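Side-chain contacts in putative oxidoreductase (Bacteroides fragilis NCTC 9343, PDB 3EOF), which binds flavin mononucleotide and probably works as an oxidoreductase of the nitroreductase family: residues L25-L28 against L29-F33; K205-I208 against E209-K213. All coordinates share one frame; numbering follows the deposited sequence.

Both contacts are local: contact 1 is made over most of helix 22-32 and the residue after it, contact 2 where helix 202-209 passes into the following loop. They are in series along the chain, on opposite sides of its centre, with about 40 Å between their centres and about 29 Å between nearest atoms, so neither touches the other. Neither reaches a bound flavin mononucleotide, the Thr31 side chain being about 11 Å and that of Phe207 about 9 Å away. They differ in setting, since contact 1 is largely buried and meets the second subunit, whereas contact 2 lies at the surface, and no other chain of the assembly touches it.

Contact 1: L25-L28 against L29-F33; sequences LNDL and LETSF
Leu25 and Leu29, one turn apart on helix 22-32, run alongside each other in the same direction, Leu25 CG 3.8 Å from Leu29 CD1. This is an i to i+4 pair on the buried face of an alpha helix of the nitroreductase fold. Leu29 CB, CG and CD1 also rest against the carbonyl oxygen of Leu25, which accepts a hydrogen bond from the backbone N of Leu29 almost straight on, with an N-H...O angle of 172°.

On another side of the helix, Thr31 turns its hydroxyl back to the preceding turn. With OG1 anti to its own carbonyl carbon (chi1 -52°), it donates to Asp27 O at 2.9 Å, while Thr31 N donates to the same oxygen at 3.0 Å. The two donors arrive from opposite faces of the carbonyl plane, so one residue grips this oxygen twice and the buried hydroxyl is satisfied.

Strands 44-49 and 73-80 pack on the leucine pair through Val46, Val48, Val73 and Leu75, while Phe117 of helix 100-123 meets Leu28 and Ser32. The second subunit packs on part of the polar side: its Met3 lies on Asp27 and its Lys7 on Thr31, and Arg171 NE of that subunit, from an FMN-binding residue, forms a hydrogen bond with Phe33 O.

At the end of the segment, the Phe33 ring folds back beneath Leu29 O, which lies 3.2 Å above the ring plane, over its centre. Leu29 O also accepts a hydrogen bond from Ser32 OG at 2.7 Å, in the carbonyl plane and on a lone pair.

Contact 2: K205-I208 against E209-K213; sequences KLFI and EENQK
A Schellman motif ends helix 202-209, and Ile208 O accepts its outer, six-to-one bond. Lys213 N closes the wide loop onto Ile208 O at 3.0 Å, with an N-H...O angle of 169°, while Asn211 N reaches Ile208 O from the opposite face at 3.2 Å, well above the carbonyl plane.

The inner bond of the motif runs from Gln212 N to Glu209 O, 3.1 Å, across a type I turn; Gln212, the C-prime residue, has the expected positive phi. Just before it, Asn211 bends back over the last turn: its ND2 donates to Phe207 O at 2.8 Å, with the acceptor close to the amide plane. Asn211 ND2 also lies 3.6 Å from Phe207 CD1, the amide and ring planes being nearly perpendicular (86°). Val219 of helix 216-224 packs against both side chains.

Glu210 holds CG between its backbone N and carbonyl carbon, chi1 69°, and extends beyond it. Its carboxylate thereby lies across Leu206, Glu210 OE1 3.8 Å from Leu206 CG, while OE2 sits at the edge of the Phe207 ring, near its plane. Glu209 is bent at chi2, and its OE1 lies 3.4 Å from the Leu206 CD1 methyl, whereas Glu210 OE1 lies nearer CG and CD2. Lys213 sends its amine away to a salt bridge with Asp222.

Contact 1: L25-L28 against L29-F33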
loop_
_atom_site.group_PDB
_atom_site.type_symbol
_atom_site.label_atom_id
_atom_site.label_comp_id
_atom_site.label_asym_id
_atom_site.label_seq_id
_atom_site.Cartn_x
_atom_site.Cartn_y
_atom_site.Cartn_z
ATOM N N LEU A 25 -11.426 -2.370 -18.155
ATOM C CA LEU A 25 -11.350 -1.865 -16.797
ATOM C C LEU A 25 -11.797 -2.935 -15.761
ATOM O O LEU A 25 -11.116 -3.191 -14.792
ATOM C CB LEU A 25 -12.160 -0.568 -16.625
ATOM C CG LEU A 25 -11.837 0.127 -15.320
ATOM C CD1 LEU A 25 -10.366 0.660 -15.220
ATOM C CD2 LEU A 25 -12.851 1.275 -15.114
ATOM N N ASN A 26 -12.939 -3.564 -15.969
ATOM C CA ASN A 26 -13.413 -4.563 -15.031
ATOM C C ASN A 26 -12.518 -5.771 -14.955
ATOM O O ASN A 26 -12.391 -6.353 -13.895
ATOM C CB ASN A 26 -14.832 -5.002 -15.363
ATOM C CG ASN A 26 -15.877 -3.916 -15.116
ATOM O OD1 ASN A 26 -15.701 -2.995 -14.300
ATOM N ND2 ASN A 26 -16.984 -4.032 -15.828
ATOM N N ASP A 27 -11.893 -6.155 -16.065
ATOM C CA ASP A 27 -11.000 -7.326 -16.067
ATOM C C ASP A 27 -9.729 -7.013 -15.255
ATOM O O ASP A 27 -9.301 -7.815 -14.455
ATOM C CB ASP A 27 -10.662 -7.747 -17.487
ATOM C CG ASP A 27 -10.135 -9.194 -17.589
ATOM O OD1 ASP A 27 -10.372 -10.028 -16.680
ATOM O OD2 ASP A 27 -9.501 -9.502 -18.629
ATOM N N LEU A 28 -9.160 -5.827 -15.467
ATOM C CA LEU A 28 -8.005 -5.349 -14.724
ATOM C C LEU A 28 -8.334 -5.263 -13.241
ATOM O O LEU A 28 -7.586 -5.746 -12.442
ATOM C CB LEU A 28 -7.568 -3.959 -15.226
ATOM C CG LEU A 28 -6.975 -3.895 -16.638
ATOM C CD1 LEU A 28 -6.810 -2.415 -17.050
ATOM C CD2 LEU A 28 -5.683 -4.660 -16.681
ATOM N N LEU A 29 -9.456 -4.641 -12.883
ATOM C CA LEU A 29 -9.877 -4.560 -11.486
ATOM C C LEU A 29 -10.131 -5.964 -10.899
ATOM O O LEU A 29 -9.555 -6.294 -9.877
ATOM C CB LEU A 29 -11.071 -3.621 -11.322
ATOM C CG LEU A 29 -10.815 -2.116 -11.512
ATOM C CD1 LEU A 29 -12.083 -1.404 -11.809
ATOM C CD2 LEU A 29 -10.103 -1.497 -10.307
ATOM N N GLU A 30 -10.885 -6.826 -11.580
ATOM C CA GLU A 30 -11.157 -8.140 -11.050
ATOM C C GLU A 30 -9.858 -8.872 -10.741
ATOM O O GLU A 30 -9.746 -9.538 -9.708
ATOM C CB GLU A 30 -12.008 -8.971 -12.007
ATOM C CG GLU A 30 -12.451 -10.289 -11.403
ATOM C CD GLU A 30 -13.328 -11.120 -12.313
ATOM O OE1 GLU A 30 -13.624 -10.713 -13.454
ATOM O OE2 GLU A 30 -13.746 -12.188 -11.859
ATOM N N THR A 31 -8.882 -8.755 -11.640
ATOM C CA THR A 31 -7.566 -9.373 -11.452
ATOM C C THR A 31 -6.821 -8.654 -10.329
ATOM O O THR A 31 -6.228 -9.280 -9.478
ATOM C CB THR A 31 -6.726 -9.419 -12.760
ATOM O OG1 THR A 31 -7.480 -10.008 -13.838
ATOM C CG2 THR A 31 -5.484 -10.250 -12.551
ATOM N N SER A 32 -6.878 -7.340 -10.270
ATOM C CA SER A 32 -6.187 -6.665 -9.183
ATOM C C SER A 32 -6.672 -7.171 -7.828
ATOM O O SER A 32 -5.891 -7.279 -6.888
ATOM C CB SER A 32 -6.321 -5.153 -9.295
ATOM O OG SER A 32 -7.601 -4.722 -8.899
ATOM N N PHE A 33 -7.951 -7.541 -7.745
ATOM C CA PHE A 33 -8.542 -7.965 -6.482
ATOM C C PHE A 33 -8.001 -9.311 -6.019
ATOM O O PHE A 33 -8.251 -9.704 -4.895
ATOM C CB PHE A 33 -10.078 -7.984 -6.501
ATOM C CG PHE A 33 -10.733 -6.688 -6.910
ATOM C CD1 PHE A 33 -10.112 -5.471 -6.738
ATOM C CD2 PHE A 33 -12.024 -6.702 -7.446
ATOM C CE1 PHE A 33 -10.752 -4.286 -7.096
ATOM C CE2 PHE A 33 -12.633 -5.552 -7.820
ATOM C CZ PHE A 33 -11.992 -4.329 -7.653
#

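Contact 2: K205-I208 against E209-K213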
loop_
_atom_site.group_PDB
_atom_site.type_symbol
_atom_site.label_atom_id
_atom_site.label_comp_id
_atom_site.label_asym_id
_atom_site.label_seq_id
_atom_site.Cartn_x
_atom_site.Cartn_y
_atom_site.Cartn_z
ATOM N N LYS A 205 18.152 20.293 -11.290
ATOM C CA LYS A 205 18.787 21.609 -11.262
ATOM C C LYS A 205 17.732 22.675 -11.648
ATOM O O LYS A 205 17.656 23.716 -11.050
ATOM C CB LYS A 205 20.042 21.616 -12.158
ATOM C CG LYS A 205 21.222 20.766 -11.559
ATOM C CD LYS A 205 22.473 20.633 -12.479
ATOM C CE LYS A 205 22.115 19.953 -13.826
ATOM N NZ LYS A 205 23.245 19.695 -14.808
ATOM N N LEU A 206 16.879 22.365 -12.612
ATOM C CA LEU A 206 15.819 23.284 -13.035
ATOM C C LEU A 206 14.799 23.436 -11.920
ATOM O O LEU A 206 14.357 24.534 -11.631
ATOM C CB LEU A 206 15.143 22.823 -14.360
ATOM C CG LEU A 206 14.118 23.819 -14.926
ATOM C CD1 LEU A 206 14.793 25.138 -15.236
ATOM C CD2 LEU A 206 13.383 23.283 -16.146
ATOM N N PHE A 207 14.442 22.329 -11.284
ATOM C CA PHE A 207 13.493 22.328 -10.178
ATOM C C PHE A 207 13.952 23.254 -9.041
ATOM O O PHE A 207 13.169 24.028 -8.503
ATOM C CB PHE A 207 13.340 20.890 -9.707
ATOM C CG PHE A 207 12.162 20.638 -8.851
ATOM C CD1 PHE A 207 10.900 21.091 -9.220
ATOM C CD2 PHE A 207 12.278 19.847 -7.717
ATOM C CE1 PHE A 207 9.781 20.810 -8.420
ATOM C CE2 PHE A 207 11.160 19.563 -6.922
ATOM C CZ PHE A 207 9.910 20.034 -7.292
ATOM N N ILE A 208 15.242 23.216 -8.729
ATOM C CA ILE A 208 15.839 24.090 -7.696
ATOM C C ILE A 208 15.811 25.553 -8.121
ATOM O O ILE A 208 15.458 26.459 -7.350
ATOM C CB ILE A 208 17.335 23.695 -7.448
ATOM C CG1 ILE A 208 17.460 22.296 -6.842
ATOM C CG2 ILE A 208 18.030 24.712 -6.572
ATOM C CD1 ILE A 208 18.906 21.672 -6.969
ATOM N N GLU A 209 16.219 25.785 -9.359
ATOM C CA GLU A 209 16.316 27.135 -9.884
ATOM C C GLU A 209 14.935 27.800 -9.961
ATOM O O GLU A 209 14.727 28.906 -9.448
ATOM C CB GLU A 209 17.065 27.087 -11.236
ATOM C CG GLU A 209 17.462 28.414 -11.865
ATOM C CD GLU A 209 16.636 28.829 -13.116
ATOM O OE1 GLU A 209 16.099 27.941 -13.831
ATOM O OE2 GLU A 209 16.579 30.054 -13.412
ATOM N N GLU A 210 13.975 27.089 -10.533
ATOM C CA GLU A 210 12.650 27.633 -10.710
ATOM C C GLU A 210 11.877 27.758 -9.396
ATOM O O GLU A 210 10.777 28.315 -9.386
ATOM C CB GLU A 210 11.882 26.857 -11.790
ATOM C CG GLU A 210 11.482 25.436 -11.479
ATOM C CD GLU A 210 10.898 24.710 -12.703
ATOM O OE1 GLU A 210 10.825 25.319 -13.805
ATOM O OE2 GLU A 210 10.533 23.523 -12.548
ATOM N N ASN A 211 12.457 27.257 -8.293
ATOM C CA ASN A 211 11.864 27.367 -6.969
ATOM C C ASN A 211 12.624 28.298 -6.025
ATOM O O ASN A 211 12.259 28.427 -4.874
ATOM C CB ASN A 211 11.650 25.976 -6.382
ATOM C CG ASN A 211 10.383 25.337 -6.882
ATOM O OD1 ASN A 211 9.291 25.790 -6.533
ATOM N ND2 ASN A 211 10.506 24.272 -7.677
ATOM N N GLN A 212 13.646 28.975 -6.548
ATOM C CA GLN A 212 14.455 29.941 -5.815
ATOM C C GLN A 212 15.219 29.333 -4.646
ATOM O O GLN A 212 15.478 30.010 -3.656
ATOM C CB GLN A 212 13.586 31.092 -5.275
ATOM C CG GLN A 212 12.615 31.746 -6.255
ATOM C CD GLN A 212 13.319 32.444 -7.386
ATOM O OE1 GLN A 212 13.967 31.808 -8.226
ATOM N NE2 GLN A 212 13.177 33.769 -7.435
ATOM N N LYS A 213 15.622 28.077 -4.779
ATOM C CA LYS A 213 16.304 27.364 -3.693
ATOM C C LYS A 213 17.733 27.120 -4.087
ATOM O O LYS A 213 18.109 27.376 -5.223
ATOM C CB LYS A 213 15.589 26.031 -3.388
ATOM C CG LYS A 213 14.141 26.197 -2.911
ATOM C CD LYS A 213 14.054 27.089 -1.655
ATOM C CE LYS A 213 12.613 27.435 -1.285
ATOM N NZ LYS A 213 12.644 28.267 -0.057
#